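Local coordinates for protein diphosphomevalonate decarboxylase, putative (Trypanosoma brucei, PDB 2HKE) that probably catalyses the ATP-dependent decarboxylation of (R)-5-diphosphomevalonate to isopentenyl diphosphate, the precursor of isoprenoids and sterols in the mevalonate pathway, at residues 186-191 with 354-359; 270-275 with 316-321; 48-53 with 120-125. The protein carries 1 engineered substitution. All coordinates share one frame; numbering follows the deposited sequence.

Contact 1 (186-191 with 354-359); sequences MCAVLK and KPFEML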
loop_
_atom_site.group_PDB
_atom_site.type_symbol
_atom_site.label_atom_id
_atom_site.label_comp_id
_atom_site.label_asym_id
_atom_site.label_seq_id
_atom_site.Cartn_x
_atom_site.Cartn_y
_atom_site.Cartn_z
ATOM N N MET A 186 -1.975 -7.254 -9.170
ATOM C CA MET A 186 -3.088 -6.526 -9.777
ATOM C C MET A 186 -3.959 -5.958 -8.709
ATOM O O MET A 186 -3.873 -6.345 -7.557
ATOM C CB MET A 186 -3.852 -7.406 -10.749
ATOM C CG MET A 186 -3.051 -7.923 -11.951
ATOM S SD MET A 186 -4.066 -8.866 -13.107
ATOM C CE MET A 186 -4.347 -10.437 -12.278
ATOM N N CYS A 187 -4.756 -4.964 -9.066
ATOM C CA CYS A 187 -5.793 -4.477 -8.168
ATOM C C CYS A 187 -7.101 -4.387 -8.988
ATOM O O CYS A 187 -7.188 -3.625 -9.941
ATOM C CB CYS A 187 -5.426 -3.164 -7.589
ATOM S SG CYS A 187 -6.637 -2.611 -6.366
ATOM N N ALA A 188 -8.070 -5.205 -8.611
ATOM C CA ALA A 188 -9.424 -5.125 -9.131
ATOM C C ALA A 188 -10.207 -4.161 -8.230
ATOM O O ALA A 188 -10.547 -4.474 -7.062
ATOM C CB ALA A 188 -10.062 -6.511 -9.195
ATOM N N VAL A 189 -10.361 -2.940 -8.724
ATOM C CA VAL A 189 -11.060 -1.915 -8.018
ATOM C C VAL A 189 -12.560 -2.136 -8.029
ATOM O O VAL A 189 -13.163 -2.283 -9.085
ATOM C CB VAL A 189 -10.644 -0.516 -8.529
ATOM C CG1 VAL A 189 -11.327 0.569 -7.773
ATOM C CG2 VAL A 189 -9.122 -0.418 -8.425
ATOM N N LEU A 190 -13.128 -2.151 -6.821
ATOM C CA LEU A 190 -14.535 -2.374 -6.580
ATOM C C LEU A 190 -15.179 -1.177 -5.883
ATOM O O LEU A 190 -14.504 -0.395 -5.206
ATOM C CB LEU A 190 -14.740 -3.660 -5.780
ATOM C CG LEU A 190 -14.177 -4.940 -6.404
ATOM C CD1 LEU A 190 -14.057 -6.096 -5.400
ATOM C CD2 LEU A 190 -15.015 -5.312 -7.630
ATOM N N LYS A 191 -16.502 -1.048 -6.008
ATOM C CA LYS A 191 -17.187 0.042 -5.330
ATOM C C LYS A 191 -17.085 -0.215 -3.842
ATOM O O LYS A 191 -17.163 -1.348 -3.397
ATOM C CB LYS A 191 -18.617 0.206 -5.821
ATOM C CG LYS A 191 -18.703 0.836 -7.199
ATOM C CD LYS A 191 -20.148 0.971 -7.715
ATOM C CE LYS A 191 -20.229 0.989 -9.267
ATOM N NZ LYS A 191 -21.669 0.844 -9.733
ATOM N N LYS A 354 -20.741 -7.709 -13.421
ATOM C CA LYS A 354 -20.546 -6.268 -13.477
ATOM C C LYS A 354 -19.071 -5.992 -13.714
ATOM O O LYS A 354 -18.227 -6.825 -13.419
ATOM C CB LYS A 354 -21.014 -5.599 -12.195
ATOM C CG LYS A 354 -20.167 -6.028 -10.964
ATOM C CD LYS A 354 -20.717 -5.547 -9.675
ATOM C CE LYS A 354 -21.888 -6.378 -9.193
ATOM N NZ LYS A 354 -22.355 -5.693 -7.955
ATOM N N PRO A 355 -18.752 -4.827 -14.264
ATOM C CA PRO A 355 -17.342 -4.510 -14.455
ATOM C C PRO A 355 -16.663 -4.140 -13.136
ATOM O O PRO A 355 -17.304 -3.635 -12.200
ATOM C CB PRO A 355 -17.380 -3.264 -15.347
ATOM C CG PRO A 355 -18.699 -2.651 -15.070
ATOM C CD PRO A 355 -19.642 -3.757 -14.741
ATOM N N PHE A 356 -15.355 -4.381 -13.055
ATOM C CA PHE A 356 -14.541 -3.649 -12.077
ATOM C C PHE A 356 -14.587 -2.167 -12.408
ATOM O O PHE A 356 -14.824 -1.765 -13.577
ATOM C CB PHE A 356 -13.078 -4.109 -12.103
ATOM C CG PHE A 356 -12.882 -5.585 -11.873
ATOM C CD1 PHE A 356 -13.545 -6.255 -10.844
ATOM C CD2 PHE A 356 -11.954 -6.292 -12.642
ATOM C CE1 PHE A 356 -13.350 -7.608 -10.626
ATOM C CE2 PHE A 356 -11.777 -7.701 -12.418
ATOM C CZ PHE A 356 -12.452 -8.312 -11.394
ATOM N N GLU A 357 -14.304 -1.339 -11.413
ATOM C CA GLU A 357 -14.155 0.084 -11.665
ATOM C C GLU A 357 -12.899 0.278 -12.523
ATOM O O GLU A 357 -12.850 1.138 -13.381
ATOM C CB GLU A 357 -14.057 0.849 -10.372
ATOM C CG GLU A 357 -15.228 0.701 -9.464
ATOM C CD GLU A 357 -16.525 1.108 -10.171
ATOM O OE1 GLU A 357 -16.690 2.331 -10.419
ATOM O OE2 GLU A 357 -17.320 0.200 -10.516
ATOM N N MET A 358 -11.885 -0.548 -12.280
ATOM C CA MET A 358 -10.684 -0.553 -13.084
ATOM C C MET A 358 -9.897 -1.765 -12.675
ATOM O O MET A 358 -10.157 -2.350 -11.632
ATOM C CB MET A 358 -9.830 0.697 -12.856
ATOM C CG MET A 358 -8.794 0.587 -11.786
ATOM S SD MET A 358 -7.750 2.070 -11.769
ATOM C CE MET A 358 -9.072 3.053 -11.227
ATOM N N LEU A 359 -8.955 -2.135 -13.512
ATOM C CA LEU A 359 -8.028 -3.230 -13.222
ATOM C C LEU A 359 -6.610 -2.772 -13.469
ATOM O O LEU A 359 -6.248 -2.485 -14.615
ATOM C CB LEU A 359 -8.314 -4.439 -14.104
ATOM C CG LEU A 359 -7.429 -5.661 -13.885
ATOM C CD1 LEU A 359 -7.626 -6.220 -12.476
ATOM C CD2 LEU A 359 -7.721 -6.734 -14.921
#

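Contact 2 (270-275 with 316-321); sequences YAMIRL and EHFPTP. With SO4 (sulfate ion), chain D.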
loop_
_atom_site.group_PDB
_atom_site.type_symbol
_atom_site.label_atom_id
_atom_site.label_comp_id
_atom_site.label_asym_id
_atom_site.label_seq_id
_atom_site.Cartn_x
_atom_site.Cartn_y
_atom_site.Cartn_z
ATOM N N TYR A 270 -16.427 -10.385 -1.526
ATOM C CA TYR A 270 -16.608 -11.776 -1.154
ATOM C C TYR A 270 -16.749 -12.677 -2.358
ATOM O O TYR A 270 -16.232 -13.809 -2.355
ATOM C CB TYR A 270 -17.806 -11.979 -0.195
ATOM C CG TYR A 270 -17.710 -11.227 1.105
ATOM C CD1 TYR A 270 -16.601 -11.367 1.931
ATOM C CD2 TYR A 270 -18.725 -10.359 1.510
ATOM C CE1 TYR A 270 -16.502 -10.673 3.131
ATOM C CE2 TYR A 270 -18.628 -9.648 2.721
ATOM C CZ TYR A 270 -17.538 -9.827 3.524
ATOM O OH TYR A 270 -17.453 -9.134 4.711
ATOM N N ALA A 271 -17.386 -12.173 -3.414
ATOM C CA ALA A 271 -17.464 -12.969 -4.627
ATOM C C ALA A 271 -16.056 -13.165 -5.241
ATOM O O ALA A 271 -15.765 -14.210 -5.791
ATOM C CB ALA A 271 -18.353 -12.281 -5.620
ATOM N N MET A 272 -15.218 -12.136 -5.161
ATOM C CA MET A 272 -13.831 -12.248 -5.642
ATOM C C MET A 272 -13.078 -13.297 -4.869
ATOM O O MET A 272 -12.316 -14.070 -5.454
ATOM C CB MET A 272 -13.118 -10.882 -5.634
ATOM C CG MET A 272 -13.434 -10.030 -6.854
ATOM S SD MET A 272 -12.873 -10.648 -8.437
ATOM C CE MET A 272 -11.059 -10.444 -8.274
ATOM N N ILE A 273 -13.309 -13.380 -3.560
ATOM C CA ILE A 273 -12.657 -14.386 -2.761
ATOM C C ILE A 273 -13.121 -15.763 -3.255
ATOM O O ILE A 273 -12.312 -16.624 -3.504
ATOM C CB ILE A 273 -12.970 -14.206 -1.282
ATOM C CG1 ILE A 273 -12.293 -12.950 -0.729
ATOM C CG2 ILE A 273 -12.639 -15.485 -0.508
ATOM C CD1 ILE A 273 -12.725 -12.614 0.671
ATOM N N ARG A 274 -14.439 -15.950 -3.390
ATOM C CA ARG A 274 -14.967 -17.216 -3.865
ATOM C C ARG A 274 -14.421 -17.595 -5.231
ATOM O O ARG A 274 -14.118 -18.786 -5.458
ATOM C CB ARG A 274 -16.503 -17.195 -3.913
ATOM C CG ARG A 274 -17.098 -17.019 -2.566
ATOM C CD ARG A 274 -18.533 -17.560 -2.475
ATOM N NE ARG A 274 -19.366 -17.124 -3.586
ATOM C CZ ARG A 274 -19.950 -15.939 -3.668
ATOM N NH1 ARG A 274 -19.805 -15.061 -2.700
ATOM N NH2 ARG A 274 -20.706 -15.649 -4.722
ATOM N N LEU A 275 -14.301 -16.605 -6.122
ATOM C CA LEU A 275 -13.814 -16.831 -7.490
ATOM C C LEU A 275 -12.350 -17.281 -7.512
ATOM O O LEU A 275 -11.969 -18.260 -8.206
ATOM C CB LEU A 275 -13.984 -15.552 -8.298
ATOM C CG LEU A 275 -13.632 -15.608 -9.773
ATOM C CD1 LEU A 275 -14.224 -16.840 -10.499
ATOM C CD2 LEU A 275 -14.073 -14.323 -10.424
ATOM N N GLU A 316 -14.757 -13.145 -17.437
ATOM C CA GLU A 316 -15.948 -13.938 -17.606
ATOM C C GLU A 316 -16.971 -13.650 -16.514
ATOM O O GLU A 316 -18.143 -13.810 -16.718
ATOM C CB GLU A 316 -15.556 -15.387 -17.644
ATOM C CG GLU A 316 -14.828 -15.660 -18.887
ATOM C CD GLU A 316 -15.724 -15.714 -20.129
ATOM O OE1 GLU A 316 -16.933 -16.045 -20.004
ATOM O OE2 GLU A 316 -15.177 -15.450 -21.218
ATOM N N HIS A 317 -16.498 -13.236 -15.346
ATOM C CA HIS A 317 -17.355 -13.052 -14.180
ATOM C C HIS A 317 -17.568 -11.590 -13.885
ATOM O O HIS A 317 -18.617 -11.183 -13.343
ATOM C CB HIS A 317 -16.694 -13.749 -12.973
ATOM C CG HIS A 317 -16.525 -15.224 -13.156
ATOM N ND1 HIS A 317 -15.475 -15.779 -13.838
ATOM C CD2 HIS A 317 -17.287 -16.255 -12.752
ATOM C CE1 HIS A 317 -15.592 -17.090 -13.847
ATOM N NE2 HIS A 317 -16.698 -17.402 -13.206
ATOM N N PHE A 318 -16.552 -10.793 -14.154
ATOM C CA PHE A 318 -16.615 -9.327 -13.970
ATOM C C PHE A 318 -16.182 -8.634 -15.264
ATOM O O PHE A 318 -15.110 -8.059 -15.335
ATOM C CB PHE A 318 -15.707 -8.895 -12.827
ATOM C CG PHE A 318 -16.141 -9.369 -11.478
ATOM C CD1 PHE A 318 -15.685 -10.565 -10.969
ATOM C CD2 PHE A 318 -17.016 -8.608 -10.721
ATOM C CE1 PHE A 318 -16.114 -11.003 -9.705
ATOM C CE2 PHE A 318 -17.427 -9.020 -9.459
ATOM C CZ PHE A 318 -16.964 -10.222 -8.957
ATOM N N PRO A 319 -17.030 -8.683 -16.320
ATOM C CA PRO A 319 -16.624 -8.195 -17.627
ATOM C C PRO A 319 -16.358 -6.730 -17.567
ATOM O O PRO A 319 -17.245 -5.936 -17.219
ATOM C CB PRO A 319 -17.837 -8.516 -18.519
ATOM C CG PRO A 319 -18.620 -9.506 -17.728
ATOM C CD PRO A 319 -18.402 -9.221 -16.330
ATOM N N THR A 320 -15.128 -6.373 -17.897
ATOM C CA THR A 320 -14.631 -5.032 -17.742
ATOM C C THR A 320 -13.995 -4.568 -19.065
ATOM O O THR A 320 -13.107 -5.235 -19.603
ATOM C CB THR A 320 -13.562 -4.964 -16.649
ATOM O OG1 THR A 320 -14.089 -5.526 -15.426
ATOM C CG2 THR A 320 -13.061 -3.492 -16.455
ATOM N N PRO A 321 -14.411 -3.406 -19.554
ATOM C CA PRO A 321 -13.833 -2.939 -20.830
ATOM C C PRO A 321 -12.325 -2.644 -20.724
ATOM O O PRO A 321 -11.847 -2.205 -19.663
ATOM C CB PRO A 321 -14.633 -1.676 -21.161
ATOM C CG PRO A 321 -15.423 -1.324 -19.964
ATOM C CD PRO A 321 -15.396 -2.479 -18.983
HETATM S S SO4 D . -20.918 -19.860 -5.376
HETATM O O1 SO4 D . -21.978 -20.208 -4.439
HETATM O O2 SO4 D . -20.940 -20.790 -6.484
HETATM O O3 SO4 D . -21.152 -18.486 -5.832
HETATM O O4 SO4 D . -19.658 -19.930 -4.649
#

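Contact 3 (48-53 with 120-125); sequences SKTSVE and CAMSAA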
loop_
_atom_site.group_PDB
_atom_site.type_symbol
_atom_site.label_atom_id
_atom_site.label_comp_id
_atom_site.label_asym_id
_atom_site.label_seq_id
_atom_site.Cartn_x
_atom_site.Cartn_y
_atom_site.Cartn_z
ATOM N N SER A 48 2.118 9.193 -6.241
ATOM C CA SER A 48 2.042 10.504 -5.621
ATOM C C SER A 48 3.311 11.266 -5.933
ATOM O O SER A 48 4.377 10.691 -6.106
ATOM C CB SER A 48 1.850 10.483 -4.113
ATOM O OG SER A 48 0.748 9.685 -3.777
ATOM N N LYS A 49 3.166 12.576 -5.972
ATOM C CA LYS A 49 4.256 13.457 -6.284
ATOM C C LYS A 49 4.199 14.606 -5.293
ATOM O O LYS A 49 3.117 15.144 -5.027
ATOM C CB LYS A 49 4.080 13.948 -7.704
ATOM C CG LYS A 49 5.096 14.983 -8.161
ATOM C CD LYS A 49 5.043 15.005 -9.714
ATOM C CE LYS A 49 5.679 16.170 -10.308
ATOM N NZ LYS A 49 5.358 16.199 -11.796
ATOM N N THR A 50 5.371 14.942 -4.726
ATOM C CA THR A 50 5.540 16.122 -3.856
ATOM C C THR A 50 6.741 16.950 -4.287
ATOM O O THR A 50 7.798 16.409 -4.577
ATOM C CB THR A 50 5.765 15.741 -2.373
ATOM O OG1 THR A 50 4.618 15.080 -1.862
ATOM C CG2 THR A 50 6.087 16.936 -1.479
ATOM N N SER A 51 6.544 18.253 -4.252
ATOM C CA SER A 51 7.588 19.244 -4.450
ATOM C C SER A 51 7.690 20.057 -3.176
ATOM O O SER A 51 6.682 20.439 -2.575
ATOM C CB SER A 51 7.268 20.157 -5.651
ATOM O OG SER A 51 7.496 19.474 -6.888
ATOM N N VAL A 52 8.907 20.317 -2.734
ATOM C CA VAL A 52 9.091 21.184 -1.594
ATOM C C VAL A 52 10.074 22.298 -1.960
ATOM O O VAL A 52 11.007 22.066 -2.741
ATOM C CB VAL A 52 9.565 20.402 -0.328
ATOM C CG1 VAL A 52 8.583 19.251 0.001
ATOM C CG2 VAL A 52 10.994 19.857 -0.504
ATOM N N GLU A 53 9.863 23.473 -1.370
ATOM C CA GLU A 53 10.795 24.600 -1.528
ATOM C C GLU A 53 11.099 25.239 -0.188
ATOM O O GLU A 53 10.187 25.606 0.527
ATOM C CB GLU A 53 10.200 25.635 -2.480
ATOM C CG GLU A 53 11.258 26.593 -3.068
ATOM C CD GLU A 53 10.653 27.850 -3.724
ATOM O OE1 GLU A 53 9.427 27.924 -4.009
ATOM O OE2 GLU A 53 11.434 28.796 -3.932
ATOM N N CYS A 120 5.120 9.159 1.950
ATOM C CA CYS A 120 6.475 8.711 1.573
ATOM C C CYS A 120 7.135 9.738 0.643
ATOM O O CYS A 120 8.278 10.128 0.853
ATOM C CB CYS A 120 6.421 7.376 0.931
ATOM S SG CYS A 120 8.040 6.651 0.667
ATOM N N ALA A 121 6.425 10.180 -0.386
ATOM C CA ALA A 121 7.003 11.172 -1.305
ATOM C C ALA A 121 7.352 12.462 -0.551
ATOM O O ALA A 121 8.409 13.071 -0.791
ATOM C CB ALA A 121 6.034 11.429 -2.456
ATOM N N MET A 122 6.481 12.895 0.355
ATOM C CA MET A 122 6.744 14.107 1.134
ATOM C C MET A 122 7.945 13.947 2.069
ATOM O O MET A 122 8.775 14.852 2.213
ATOM C CB MET A 122 5.502 14.476 1.931
ATOM C CG MET A 122 5.601 15.782 2.615
ATOM S SD MET A 122 4.180 16.129 3.641
ATOM C CE MET A 122 2.814 15.840 2.514
ATOM N N SER A 123 7.996 12.815 2.758
ATOM C CA SER A 123 9.170 12.473 3.605
ATOM C C SER A 123 10.488 12.592 2.829
ATOM O O SER A 123 11.427 13.281 3.260
ATOM C CB SER A 123 9.082 11.025 4.153
ATOM O OG SER A 123 10.330 10.676 4.737
ATOM N N ALA A 124 10.553 11.942 1.678
ATOM C CA ALA A 124 11.792 11.928 0.892
ATOM C C ALA A 124 12.165 13.325 0.374
ATOM O O ALA A 124 13.320 13.696 0.427
ATOM C CB ALA A 124 11.704 10.945 -0.287
ATOM N N ALA A 125 11.172 14.099 -0.076
ATOM C CA ALA A 125 11.406 15.464 -0.574
ATOM C C ALA A 125 11.892 16.363 0.555
ATOM O O ALA A 125 12.821 17.140 0.366
ATOM C CB ALA A 125 10.112 16.043 -1.231
#

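Contact 1 (186-191 with 354-359)
Val189 and the backbone of 357-358 are joined by two hydrogen bonds. Val189 N donates to Met358 O at 3.0 Å, and Glu357 N donates to Val189 O at 2.8 Å. A CA-H...O contact follows, from Leu359 CA to Cys187 O at 3.4 Å. The segments lie on strands 183-189 and 358-363, antiparallel neighbours inside the five-stranded mixed sheet of the C-terminal GHMP-type domain. Ala188 and Leu359 form a non-hydrogen-bonded pair there.

Apolar contacts lie on both faces of the sheet. On the Ala188 face, Ala188 CB sits over the centre of the Phe356 ring, a CH-pi contact of 3.6 Å to the centroid. Leu190 CD2 meets the same ring at its edge, 3.7 Å from Phe356 CD1. Helix 307-317 covers this face through Val311 and Met315. On the other face, Val189 CG2 touches Met358 CG at 3.5 Å.

Charge plays a looser part. The extended Lys191 chain crosses the bent Glu357 chain at about a right angle. Lys191 CE comes within 3.3 Å of Glu357 OE2, but Lys191 NZ stays 4.5 Å from that oxygen, beyond a salt bridge.

Contact 2 (270-275 with 316-321)
Leu275 turns CG anti to its own backbone N (chi1 -176°), which carries both methyls to His317 and Phe318. Met272 bends at chi2 and chi3 and lays its sulfur beside the Phe318 ring. The contact packs helix 267-283 against the end of helix 307-317 and the loop after it, all in the C-terminal GHMP-type domain. No hydrogen bond crosses between the two segments.

Leu275 CD1 lies over the centre of the His317 imidazole in a CH-pi contact, 3.6 Å from the centroid and 6° off the ring normal. The ring is held at both nitrogens: His317 ND1 bonds to Met313 O and His317 NE2 to Leu348 N. This fixes its rotation and presents a face to the leucine. Leu275 CD2 reaches the edge of the Phe318 ring in its plane, 4.0 Å from Phe318 CE1. Ala271 CB meets that edge too, near Phe318 CZ. Met272 SD approaches obliquely, 3.5 Å from Phe318 CE1, as a Met-aromatic contact. The Phe318 ring also meets that of Phe356, with the planes at about 20°.

Beyond Phe318 the loop is tied by Thr320 OG1, which donates to Phe318 O from above the carbonyl plane. The exposed Arg274 holds a sulfate, probably from the crystallisation liquor. Arg274 NE bonds to sulfate O4 at 3.0 Å and to O3 at 3.2 Å, and Arg274 NH2 bonds to O3 at 3.1 Å.

Contact 3 (48-53 with 120-125)
Strand 48-53 and helix 120-125 run in roughly the same direction, with their axes 29° apart and 7.2 Å from each other at closest approach. Thr50 and Met122 have their CA atoms 5.5 Å apart, and Val52 and Ala125 are the next pair along. The helix turns Ala121 and Ala125 to the strand, consistent with so close an approach.

Thr50 lies against the helix backbone. Its OG1 is 3.6 Å from Met122 N and makes no hydrogen bond there. The buried hydroxyl bonds instead with Ser102 OG on strand 97-104. With CG2 anti to the backbone N of Thr50, the methyl group is brought near Met122 CA and Ala125 CB. Ala121 CB rests at 4.0 Å from Thr50 OG1, and it also lies near Ser48 O. Met122 comes in from the flank: its CB touches Thr50 OG1, while its side chain also meets Ser102.

The two segments belong to the N-terminal domain, of the ribosomal protein S5-like fold found in GHMP kinases and their relatives. Helix 114-130 here lies against one face of the mixed sheet. Strand 48-55 has antiparallel partners 5-15 and 97-104 in that sheet. Ala10 and Val8 of strand 5-15 touch Ala121 and Ala125, so the helix packs on more than one strand.

Further along, Val52 meets the last turn of the helical segment with both methyls. Val52 CG1 packs on Ala125 CB at 3.8 Å. Val52 CG2, set between the backbone N and the carbonyl carbon of its own residue, is thereby turned to the helix and comes within 3.4 Å of Ala125 O. The opening of the strand adds a polar tie: Ser48 points toward the helix, and its OG is hydrogen-bonded to Ser117 OG, one turn before Ala121.

From the N terminus, contact 3 closes first, returning helix 114-130 to strand 48-55 within the N-terminal domain. It is complete before contact 1 opens at 186-191. The chain then runs through the helices of the C-terminal domain. Contact 2 closes a shorter loop between 270-275 and 316-321, nested inside the loop that contact 1 shuts at 354-359. Contacts 1 and 2 touch, with centres about 9 Å apart. Thr320 OG1 lies 2.9 Å from Phe356 N, a probable hydrogen bond. Together they tie the sheet to the helices beside it. Contact 3 lies apart, its centre about 28 Å from that of contact 1 and 36 Å from that of contact 2.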